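PDB 5X32: D-mannose isomerase from Marinomonas mediterranea, which catalyses the reversible isomerisation of D-mannose to D-fructose and, less efficiently, acts on D-lyxose, but cannot use D-glucose. Local coordinates for residues A[171-176]-A[204-209]; A[212-217]-A[245-250]; A[218-223]-A[298-303]; A[251-256]-A[280-285]. One frame throughout, in Å; residues are numbered along the deposited sequence.

Interaction 1: residues A[171-176]-A[204-209]; sequences RGQNAN and KNICQK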
# COMPACT_ATOMS: atom_id res chain seq x y z
N ARG A 171 -13.51 8.64 -11.15
CA ARG A 171 -13.16 8.90 -9.77
C ARG A 171 -13.04 7.56 -9.06
O ARG A 171 -13.81 6.64 -9.33
CB ARG A 171 -14.19 9.79 -9.07
CG ARG A 171 -14.38 11.13 -9.73
CD ARG A 171 -13.13 11.96 -9.62
NE ARG A 171 -13.27 13.27 -10.25
CZ ARG A 171 -13.17 13.47 -11.56
NH1 ARG A 171 -13.01 12.44 -12.38
NH2 ARG A 171 -13.29 14.69 -12.06
N GLY A 172 -12.04 7.44 -8.19
CA GLY A 172 -11.81 6.18 -7.52
C GLY A 172 -11.39 6.38 -6.10
O GLY A 172 -10.74 7.37 -5.77
N GLN A 173 -11.74 5.42 -5.25
CA GLN A 173 -11.39 5.45 -3.85
C GLN A 173 -9.88 5.24 -3.63
O GLN A 173 -9.29 5.79 -2.70
CB GLN A 173 -12.17 4.36 -3.11
CG GLN A 173 -11.62 4.09 -1.75
CD GLN A 173 -10.69 2.91 -1.72
OE1 GLN A 173 -10.74 2.03 -2.58
NE2 GLN A 173 -9.81 2.91 -0.75
N ASN A 174 -9.28 4.42 -4.48
CA ASN A 174 -7.90 3.94 -4.33
C ASN A 174 -6.83 5.02 -4.18
O ASN A 174 -5.97 4.98 -3.27
CB ASN A 174 -7.56 3.08 -5.53
CG ASN A 174 -7.24 1.68 -5.15
OD1 ASN A 174 -7.01 1.40 -3.97
ND2 ASN A 174 -7.24 0.77 -6.12
N ALA A 175 -6.89 5.98 -5.08
CA ALA A 175 -5.93 7.07 -5.05
C ALA A 175 -6.09 7.81 -3.73
O ALA A 175 -5.11 8.19 -3.10
CB ALA A 175 -6.13 8.00 -6.26
N ASN A 176 -7.33 8.00 -3.28
CA ASN A 176 -7.54 8.70 -2.02
C ASN A 176 -7.09 7.91 -0.79
O ASN A 176 -6.59 8.48 0.18
CB ASN A 176 -9.00 9.12 -1.91
CG ASN A 176 -9.39 10.08 -3.02
OD1 ASN A 176 -8.97 11.24 -3.01
ND2 ASN A 176 -10.16 9.60 -3.98
N LYS A 204 -12.32 10.88 6.32
CA LYS A 204 -13.74 11.15 6.56
C LYS A 204 -14.56 10.97 5.29
O LYS A 204 -15.64 10.36 5.31
CB LYS A 204 -13.96 12.56 7.10
CG LYS A 204 -15.45 12.90 7.30
CD LYS A 204 -15.71 13.79 8.50
CE LYS A 204 -15.87 12.97 9.76
NZ LYS A 204 -15.71 13.73 11.03
N ASN A 205 -14.07 11.56 4.20
CA ASN A 205 -14.80 11.56 2.94
C ASN A 205 -14.99 10.20 2.28
O ASN A 205 -16.02 9.96 1.63
CB ASN A 205 -14.13 12.51 1.97
CG ASN A 205 -14.56 13.91 2.22
OD1 ASN A 205 -15.74 14.14 2.47
ND2 ASN A 205 -13.63 14.87 2.18
N ILE A 206 -14.02 9.32 2.48
CA ILE A 206 -14.10 8.00 1.87
C ILE A 206 -14.85 7.07 2.82
O ILE A 206 -15.82 6.41 2.44
CB ILE A 206 -12.70 7.45 1.54
CG1 ILE A 206 -12.03 8.32 0.47
CG2 ILE A 206 -12.79 6.02 1.06
CD1 ILE A 206 -12.73 8.23 -0.86
N CYS A 207 -14.40 7.05 4.08
CA CYS A 207 -14.97 6.13 5.05
C CYS A 207 -16.33 6.53 5.61
O CYS A 207 -17.05 5.68 6.10
CB CYS A 207 -13.99 5.97 6.21
SG CYS A 207 -12.53 5.07 5.75
N GLN A 208 -16.70 7.81 5.54
CA GLN A 208 -18.05 8.17 5.93
C GLN A 208 -18.92 8.51 4.73
O GLN A 208 -19.84 7.75 4.40
CB GLN A 208 -18.05 9.32 6.92
CG GLN A 208 -17.78 8.79 8.28
CD GLN A 208 -18.02 9.77 9.40
OE1 GLN A 208 -17.76 10.95 9.26
NE2 GLN A 208 -18.52 9.26 10.53
N LYS A 209 -18.59 9.60 4.04
CA LYS A 209 -19.46 10.09 2.98
C LYS A 209 -19.57 9.08 1.85
O LYS A 209 -20.66 8.58 1.59
CB LYS A 209 -18.99 11.40 2.40
CG LYS A 209 -19.91 11.85 1.27
CD LYS A 209 -19.64 13.28 0.86
CE LYS A 209 -18.20 13.50 0.39
NZ LYS A 209 -18.12 14.44 -0.76
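Asn176, whose CB rests against Ile206 of the next helix, has polar partners at both ends of its amide. OD1 is hydrogen-bonded to the backbone N of Tyr156, and ND2 makes a weak bond to Gly172 O, 2.9 Å long and bent to 123° at the hydrogen. The OD1 bond links the side chain to strand 155-160, and the ND2 bond adds a weak link back to the strand residue just before the helix.

Across the contact everything turns on Ile206, which points at helix 173-190 and supplies more than half of the 129 Å² buried. Its branches divide the work. CG1 lies 3.9 Å from Asn176 CB, with CD1 close behind, while CG2 reaches Gln173 CG at 3.6 Å. Because Gln173 CG stands anti to its own backbone N (chi1 166°), the methylene is set beside CG2, and the two side chains cross at about a right angle. The backbones are closest at Gln173 and Ile206, with 6.8 Å between their CA atoms.

Around Ile206 the helix widens into a pi-type turn: Lys204 O accepts from both Gln208 N (2.8 Å) and Lys209 N (3.3 Å). Leu155 and Trp255 also touch Ile206.

With no hydrogen bond spanning the segments, these consecutive helices meet here through carbon contacts, while the polar end of Asn176 is bonded to Tyr156 N and only weakly to Gly172 O.

Interaction 2: residues A[212-217]-A[245-250]; sequences SLSNSN and WGFQPG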
# COMPACT_ATOMS: atom_id res chain seq x y z
N SER A 212 -21.29 5.71 2.77
CA SER A 212 -22.74 5.74 3.01
C SER A 212 -23.55 5.44 1.77
O SER A 212 -24.69 4.99 1.86
CB SER A 212 -23.19 7.10 3.55
OG SER A 212 -22.62 7.40 4.81
N LEU A 213 -22.93 5.65 0.61
CA LEU A 213 -23.57 5.48 -0.69
C LEU A 213 -23.81 4.03 -0.99
O LEU A 213 -24.48 3.70 -1.97
CB LEU A 213 -22.72 6.08 -1.79
CG LEU A 213 -22.55 7.60 -1.66
CD1 LEU A 213 -21.57 8.12 -2.69
CD2 LEU A 213 -23.92 8.24 -1.83
N SER A 214 -23.19 3.17 -0.21
CA SER A 214 -23.45 1.76 -0.36
C SER A 214 -24.36 1.20 0.74
O SER A 214 -24.30 1.61 1.93
CB SER A 214 -22.13 0.96 -0.40
OG SER A 214 -21.78 0.43 0.88
N ASN A 215 -25.14 0.21 0.31
CA ASN A 215 -25.96 -0.66 1.15
C ASN A 215 -25.31 -1.05 2.48
O ASN A 215 -25.81 -0.72 3.57
CB ASN A 215 -26.23 -1.91 0.30
CG ASN A 215 -27.25 -1.67 -0.83
OD1 ASN A 215 -26.94 -1.77 -2.02
ND2 ASN A 215 -28.52 -1.57 -0.43
N SER A 216 -24.15 -1.70 2.36
CA SER A 216 -23.45 -2.29 3.50
C SER A 216 -22.62 -1.25 4.26
O SER A 216 -22.07 -1.52 5.34
CB SER A 216 -22.54 -3.44 3.04
OG SER A 216 -21.74 -3.03 1.94
N ASN A 217 -22.53 -0.06 3.66
CA ASN A 217 -21.69 1.02 4.15
C ASN A 217 -20.22 0.68 4.10
O ASN A 217 -19.43 1.16 4.92
CB ASN A 217 -22.07 1.40 5.58
CG ASN A 217 -23.54 1.80 5.72
OD1 ASN A 217 -24.04 2.62 4.94
ND2 ASN A 217 -24.22 1.23 6.72
N TRP A 245 -14.74 -5.63 -10.28
CA TRP A 245 -16.09 -5.29 -9.80
C TRP A 245 -16.42 -5.92 -8.45
O TRP A 245 -16.22 -7.11 -8.26
CB TRP A 245 -17.15 -5.70 -10.82
CG TRP A 245 -18.52 -5.25 -10.46
CD1 TRP A 245 -19.11 -4.06 -10.80
CD2 TRP A 245 -19.51 -5.98 -9.71
NE1 TRP A 245 -20.39 -4.00 -10.30
CE2 TRP A 245 -20.66 -5.16 -9.63
CE3 TRP A 245 -19.53 -7.24 -9.09
CZ2 TRP A 245 -21.81 -5.55 -8.95
CZ3 TRP A 245 -20.68 -7.63 -8.42
CH2 TRP A 245 -21.81 -6.79 -8.35
N GLY A 246 -16.95 -5.13 -7.52
CA GLY A 246 -17.35 -5.67 -6.24
C GLY A 246 -16.63 -5.00 -5.10
O GLY A 246 -15.86 -4.08 -5.30
N PHE A 247 -16.95 -5.40 -3.87
CA PHE A 247 -16.20 -4.87 -2.76
C PHE A 247 -14.95 -5.68 -2.64
O PHE A 247 -14.96 -6.92 -2.74
CB PHE A 247 -17.00 -4.90 -1.47
CG PHE A 247 -18.06 -3.86 -1.41
CD1 PHE A 247 -19.38 -4.20 -1.64
CD2 PHE A 247 -17.72 -2.54 -1.15
CE1 PHE A 247 -20.37 -3.23 -1.58
CE2 PHE A 247 -18.69 -1.57 -1.09
CZ PHE A 247 -20.03 -1.92 -1.31
N GLN A 248 -13.88 -4.94 -2.38
CA GLN A 248 -12.53 -5.43 -2.14
C GLN A 248 -12.20 -5.42 -0.65
O GLN A 248 -11.86 -4.39 -0.10
CB GLN A 248 -11.57 -4.53 -2.93
CG GLN A 248 -10.24 -5.05 -3.38
CD GLN A 248 -9.90 -4.54 -4.76
OE1 GLN A 248 -8.73 -4.34 -5.10
NE2 GLN A 248 -10.93 -4.50 -5.63
N PRO A 249 -12.25 -6.60 0.01
CA PRO A 249 -11.97 -6.81 1.44
C PRO A 249 -10.68 -6.16 1.89
O PRO A 249 -10.60 -5.59 2.99
CB PRO A 249 -11.84 -8.34 1.59
CG PRO A 249 -12.31 -8.91 0.34
CD PRO A 249 -12.40 -7.87 -0.72
N GLY A 250 -9.66 -6.27 1.04
CA GLY A 250 -8.36 -5.72 1.35
C GLY A 250 -8.37 -4.23 1.58
O GLY A 250 -7.63 -3.71 2.41
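Ser214 and Ser216 of one loop both face the far end of the Phe247 ring, and the close packing is confined to that end. Ser214 CB lies in the ring plane at its edge, 3.7 Å from Phe247 CZ, and Ser214 OG is equally near the same carbon. Ser216 OG approaches Phe247 CE1 at 3.8 Å, obliquely like the other hydroxyl. The ring arrives there with CG anti to the carbonyl carbon (chi1 -75°), which directs CZ at the loop. Neither hydroxyl relies on the ring for a polar partner: Ser214 OG is hydrogen-bonded to Glu218 O, and Ser216 OG to Glu218 OE1.

The two serines belong to a type I beta turn running from Ser214 to Asn217, closed by Asn217 N to Ser214 O at 3.0 Å. The rest of the turn is loose: Asn215 is exposed, and the CB of Asn217 points away from 245-250. The backbones keep well apart, the nearest CA atoms, of Ser216 and Phe247, being 9.9 Å from each other, so a single ring bridges them. Phe247 is steadied in turn by an edge-to-face contact with Trp220 and a backbone hydrogen bond to Tyr298.

Just beyond, Gln248 takes the N-cap position of helix 249-265, which carries His251. The contact lies within the long connection between helices 193-212 and 249-265, on the (alpha/alpha)6 barrel of this family; this connection appears to be one of two loops that may help to form an open substrate-binding site.

Interaction 3: residues A[218-223]-A[298-303]; sequences EVWEHY and YAPDGT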
# COMPACT_ATOMS: atom_id res chain seq x y z
N GLU A 218 -19.85 -0.18 3.14
CA GLU A 218 -18.45 -0.51 2.87
C GLU A 218 -17.91 0.37 1.73
O GLU A 218 -18.67 0.85 0.89
CB GLU A 218 -18.33 -1.99 2.50
CG GLU A 218 -18.77 -2.96 3.57
CD GLU A 218 -18.80 -4.41 3.08
OE1 GLU A 218 -19.81 -4.82 2.46
OE2 GLU A 218 -17.81 -5.14 3.30
N VAL A 219 -16.59 0.55 1.67
CA VAL A 219 -16.02 1.38 0.61
C VAL A 219 -15.98 0.69 -0.74
O VAL A 219 -15.36 -0.35 -0.90
CB VAL A 219 -14.62 1.84 0.96
CG1 VAL A 219 -14.22 2.94 0.01
CG2 VAL A 219 -14.57 2.32 2.40
N TRP A 220 -16.67 1.29 -1.70
CA TRP A 220 -16.78 0.80 -3.06
C TRP A 220 -15.64 1.43 -3.87
O TRP A 220 -15.16 2.51 -3.52
CB TRP A 220 -18.16 1.16 -3.62
CG TRP A 220 -18.48 0.63 -4.98
CD1 TRP A 220 -18.44 1.32 -6.16
CD2 TRP A 220 -18.93 -0.69 -5.30
NE1 TRP A 220 -18.82 0.50 -7.20
CE2 TRP A 220 -19.12 -0.74 -6.70
CE3 TRP A 220 -19.17 -1.84 -4.55
CZ2 TRP A 220 -19.54 -1.89 -7.35
CZ3 TRP A 220 -19.58 -2.99 -5.20
CH2 TRP A 220 -19.77 -3.00 -6.58
N GLU A 221 -15.19 0.77 -4.93
CA GLU A 221 -13.98 1.22 -5.60
C GLU A 221 -14.23 2.37 -6.58
O GLU A 221 -13.47 3.35 -6.63
CB GLU A 221 -13.30 0.07 -6.36
CG GLU A 221 -12.80 -1.13 -5.53
CD GLU A 221 -11.65 -0.77 -4.60
OE1 GLU A 221 -10.89 0.17 -4.91
OE2 GLU A 221 -11.44 -1.48 -3.59
N HIS A 222 -15.32 2.24 -7.33
CA HIS A 222 -15.53 3.05 -8.53
C HIS A 222 -16.66 4.08 -8.44
O HIS A 222 -17.82 3.75 -8.14
CB HIS A 222 -15.76 2.11 -9.70
CG HIS A 222 -14.76 0.99 -9.77
ND1 HIS A 222 -13.50 1.16 -10.30
CD2 HIS A 222 -14.83 -0.29 -9.36
CE1 HIS A 222 -12.83 0.02 -10.22
NE2 HIS A 222 -13.61 -0.87 -9.65
N TYR A 223 -16.32 5.33 -8.75
CA TYR A 223 -17.28 6.42 -8.68
C TYR A 223 -17.24 7.27 -9.94
O TYR A 223 -16.20 7.40 -10.60
CB TYR A 223 -17.01 7.31 -7.46
CG TYR A 223 -16.99 6.56 -6.14
CD1 TYR A 223 -15.83 5.97 -5.67
CD2 TYR A 223 -18.15 6.42 -5.38
CE1 TYR A 223 -15.81 5.28 -4.48
CE2 TYR A 223 -18.14 5.73 -4.18
CZ TYR A 223 -16.96 5.16 -3.74
OH TYR A 223 -16.91 4.46 -2.56
N TYR A 298 -15.98 -9.66 -3.22
CA TYR A 298 -17.35 -10.15 -3.12
C TYR A 298 -18.32 -9.09 -3.62
O TYR A 298 -17.97 -7.92 -3.75
CB TYR A 298 -17.69 -10.56 -1.68
CG TYR A 298 -17.35 -9.53 -0.61
CD1 TYR A 298 -18.14 -8.40 -0.42
CD2 TYR A 298 -16.24 -9.70 0.21
CE1 TYR A 298 -17.82 -7.46 0.56
CE2 TYR A 298 -15.92 -8.77 1.19
CZ TYR A 298 -16.73 -7.66 1.36
OH TYR A 298 -16.41 -6.73 2.33
N ALA A 299 -19.55 -9.51 -3.91
CA ALA A 299 -20.58 -8.58 -4.37
C ALA A 299 -21.17 -7.84 -3.19
O ALA A 299 -20.96 -8.25 -2.04
CB ALA A 299 -21.66 -9.32 -5.14
N PRO A 300 -21.87 -6.72 -3.44
CA PRO A 300 -22.64 -6.06 -2.37
C PRO A 300 -23.63 -7.05 -1.77
O PRO A 300 -23.99 -7.00 -0.60
CB PRO A 300 -23.36 -4.92 -3.10
CG PRO A 300 -23.18 -5.20 -4.57
CD PRO A 300 -21.92 -5.97 -4.71
N ASP A 301 -24.06 -7.95 -2.64
CA ASP A 301 -24.68 -9.21 -2.28
C ASP A 301 -24.01 -9.92 -1.09
O ASP A 301 -24.67 -10.50 -0.25
CB ASP A 301 -24.64 -10.12 -3.51
CG ASP A 301 -25.59 -11.27 -3.42
OD1 ASP A 301 -26.06 -11.59 -2.31
OD2 ASP A 301 -25.83 -11.89 -4.48
N GLY A 302 -22.68 -9.88 -1.06
CA GLY A 302 -21.92 -10.67 -0.10
C GLY A 302 -21.42 -11.96 -0.72
O GLY A 302 -20.56 -12.64 -0.15
N THR A 303 -21.95 -12.31 -1.88
CA THR A 303 -21.43 -13.44 -2.64
C THR A 303 -19.98 -13.23 -3.04
O THR A 303 -19.65 -12.20 -3.65
CB THR A 303 -22.23 -13.67 -3.92
OG1 THR A 303 -23.60 -13.91 -3.61
CG2 THR A 303 -21.64 -14.83 -4.71
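Glu218 and Tyr298 reach toward each other from opposite directions and meet at the edge of the tyrosine ring. Glu218 OE2 lies in the ring plane, and the carboxylate is turned only 19° from it, so the two flat groups are nearly coplanar. Tyr298 OH donates a hydrogen bond to OE2. The modelled length, 2.3 Å, is doubtful at this resolution and says little about strength. An extended chain (chi2 172°) carries the carboxylate out to the phenol. Its other oxygen, OE1, is shared by Lys285 in a salt bridge and by the hydroxyl of Ser216, an arrangement that would probably favour the charged form of the acid.

The second contact is apolar. Trp220 extends its six-membered ring to Pro300, where CZ3 comes within 3.8 Å of CD and CH2 within 4.1 Å of the same carbon. The approach is oblique. Phe247 and Trp245 meet Trp220 edge-to-face, and its NE1 is bonded to Asp230 O.

Pro300 is the second residue of the tight turn, Ala299 to Gly302, that joins strands 297-298 and 304-310. Gly302 N bonds to Ala299 O (2.6 Å) and Ala299 N to Thr303 O (2.7 Å), with Gly302 at a positive phi of 97°. This is the pattern of a type I turn with a G1 bulge in a 3:5 beta hairpin, here set on the helix-connecting loops of the (alpha/alpha)6 barrel.

Interaction 4: residues A[251-256]-A[280-285]; sequences HQTEWA and DLAYKK. With PO4 (phosphate ion), chain C.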
# COMPACT_ATOMS: atom_id res chain seq x y z
N HIS A 251 -9.24 -3.53 0.87
CA HIS A 251 -9.35 -2.08 1.05
C HIS A 251 -10.21 -1.72 2.26
O HIS A 251 -10.00 -0.69 2.90
CB HIS A 251 -9.90 -1.43 -0.22
CG HIS A 251 -8.91 -1.42 -1.34
ND1 HIS A 251 -9.29 -1.35 -2.67
CD2 HIS A 251 -7.56 -1.48 -1.34
CE1 HIS A 251 -8.21 -1.37 -3.43
NE2 HIS A 251 -7.15 -1.45 -2.65
N GLN A 252 -11.14 -2.60 2.62
CA GLN A 252 -11.91 -2.40 3.84
C GLN A 252 -10.94 -2.48 5.02
O GLN A 252 -10.92 -1.59 5.89
CB GLN A 252 -13.01 -3.46 3.98
CG GLN A 252 -13.86 -3.69 2.72
CD GLN A 252 -14.34 -2.40 2.09
OE1 GLN A 252 -14.79 -1.49 2.78
NE2 GLN A 252 -14.22 -2.31 0.76
N THR A 253 -10.13 -3.54 5.05
CA THR A 253 -9.25 -3.77 6.21
C THR A 253 -8.10 -2.78 6.19
O THR A 253 -7.63 -2.33 7.25
CB THR A 253 -8.72 -5.22 6.24
OG1 THR A 253 -7.97 -5.49 5.05
CG2 THR A 253 -9.88 -6.22 6.35
N GLU A 254 -7.68 -2.39 4.99
CA GLU A 254 -6.62 -1.40 4.85
C GLU A 254 -7.12 -0.09 5.44
O GLU A 254 -6.45 0.54 6.26
CB GLU A 254 -6.23 -1.24 3.38
CG GLU A 254 -5.31 -0.08 3.08
CD GLU A 254 -4.24 -0.45 2.07
OE1 GLU A 254 -4.60 -0.94 0.97
OE2 GLU A 254 -3.05 -0.21 2.37
N TRP A 255 -8.35 0.26 5.10
CA TRP A 255 -8.97 1.43 5.71
C TRP A 255 -9.10 1.34 7.23
O TRP A 255 -8.81 2.30 7.92
CB TRP A 255 -10.34 1.69 5.11
CG TRP A 255 -10.30 2.54 3.89
CD1 TRP A 255 -10.71 2.20 2.64
CD2 TRP A 255 -9.83 3.89 3.81
NE1 TRP A 255 -10.54 3.26 1.79
CE2 TRP A 255 -10.00 4.31 2.49
CE3 TRP A 255 -9.30 4.79 4.74
CZ2 TRP A 255 -9.64 5.59 2.05
CZ3 TRP A 255 -8.96 6.08 4.32
CH2 TRP A 255 -9.13 6.46 2.99
N ALA A 256 -9.54 0.20 7.75
CA ALA A 256 -9.54 0.00 9.20
C ALA A 256 -8.18 0.40 9.80
O ALA A 256 -8.09 1.14 10.79
CB ALA A 256 -9.88 -1.44 9.54
N ASP A 280 -14.83 -6.30 10.64
CA ASP A 280 -15.70 -7.44 10.97
C ASP A 280 -16.45 -7.90 9.73
O ASP A 280 -16.47 -9.09 9.41
CB ASP A 280 -16.70 -7.08 12.07
CG ASP A 280 -16.03 -6.85 13.41
OD1 ASP A 280 -14.88 -7.33 13.60
OD2 ASP A 280 -16.67 -6.22 14.29
N LEU A 281 -17.04 -6.93 9.04
CA LEU A 281 -17.81 -7.20 7.84
C LEU A 281 -16.95 -7.83 6.73
O LEU A 281 -17.34 -8.85 6.14
CB LEU A 281 -18.48 -5.91 7.35
CG LEU A 281 -19.87 -6.07 6.77
CD1 LEU A 281 -20.70 -7.04 7.58
CD2 LEU A 281 -20.55 -4.73 6.74
N ALA A 282 -15.81 -7.20 6.42
CA ALA A 282 -14.93 -7.69 5.36
C ALA A 282 -14.44 -9.10 5.66
O ALA A 282 -14.65 -10.02 4.87
CB ALA A 282 -13.72 -6.77 5.16
N TYR A 283 -13.85 -9.28 6.83
CA TYR A 283 -13.30 -10.57 7.19
C TYR A 283 -14.40 -11.63 7.14
O TYR A 283 -14.22 -12.69 6.53
CB TYR A 283 -12.64 -10.53 8.57
CG TYR A 283 -11.96 -11.84 8.97
CD1 TYR A 283 -12.70 -12.91 9.49
CD2 TYR A 283 -10.59 -12.01 8.82
CE1 TYR A 283 -12.09 -14.10 9.85
CE2 TYR A 283 -9.96 -13.19 9.18
CZ TYR A 283 -10.72 -14.24 9.70
OH TYR A 283 -10.11 -15.42 10.05
N LYS A 284 -15.54 -11.35 7.75
CA LYS A 284 -16.59 -12.36 7.77
C LYS A 284 -17.04 -12.71 6.36
O LYS A 284 -17.25 -13.88 6.06
CB LYS A 284 -17.79 -11.91 8.59
CG LYS A 284 -18.95 -12.88 8.50
CD LYS A 284 -19.95 -12.64 9.60
CE LYS A 284 -19.99 -11.17 10.01
NZ LYS A 284 -21.02 -10.95 11.06
N LYS A 285 -17.13 -11.72 5.48
CA LYS A 285 -17.55 -12.03 4.12
C LYS A 285 -16.50 -12.77 3.29
O LYS A 285 -16.86 -13.58 2.43
CB LYS A 285 -17.98 -10.78 3.37
CG LYS A 285 -19.29 -10.16 3.87
CD LYS A 285 -19.75 -9.14 2.87
CE LYS A 285 -20.75 -8.15 3.38
NZ LYS A 285 -21.02 -7.17 2.28
P PO4 C . -3.80 -1.18 -3.64
O1 PO4 C . -4.79 -0.15 -4.16
O2 PO4 C . -4.20 -2.55 -4.15
O3 PO4 C . -3.74 -1.23 -2.13
O4 PO4 C . -2.45 -0.75 -4.16
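Gln252 and Ala282 mark the closest approach of two successive helices, their CA atoms 6.3 Å apart. Gln252 CB points at helix 271-286 and meets the methyl of Ala282, CB to CB, at 3.6 Å. One bond further, Gln252 CG still lies 3.9 Å from Ala282 CB. The chain then bends (chi2 -48°) and takes the amide away from the alanine. At the tip, NE2 is hydrogen-bonded to Val219 O and Gln248 O, which ties the amide to the loop residue Val219 and to the N-cap residue of its own helix. Thr253 adds a looser touch, its CG2 being 4.1 Å from Ala282 CB, while its hydroxyl bonds to Ser317.

A different face of the same helix turn carries His251, by similarity a proton donor/acceptor. Its NE2 makes a weak hydrogen bond to phosphate O1, 3.1 Å long with an angle of 137° at the hydrogen, and the phosphorus lies in the ring plane at the edge. The ion, probably from the crystallisation liquor, is also bonded to Tyr113 and His178. ND1 is hydrogen-bonded to Glu221 OE2, and the ring stacks on Trp312.

Helix 249-265 is thus packed on several sides: helix 271-286 against Gln252 and Thr253, helix 173-190 against His251 through Asn174 and Met177, and strand 297-298, whose Tyr298 touches both Gln252 and Ala282.

In all four contacts the touching residues are buried or partly exposed, but their chemistry follows their place. Interactions 1 and 4 join consecutive helices by carbon packing, with no hydrogen bond across; interactions 2 and 3 lie among connecting loops, their centres about 3 Å apart, although only interaction 3 has a polar bond across it. Interactions 1 and 3 share the two-stranded sheet of 171-172 and 222-223, where the backbone N of Gln173 probably bonds to Glu221 O, while 2 and 4 both use helix 249-265 and touch where Pro249 O packs against Ala282 CB.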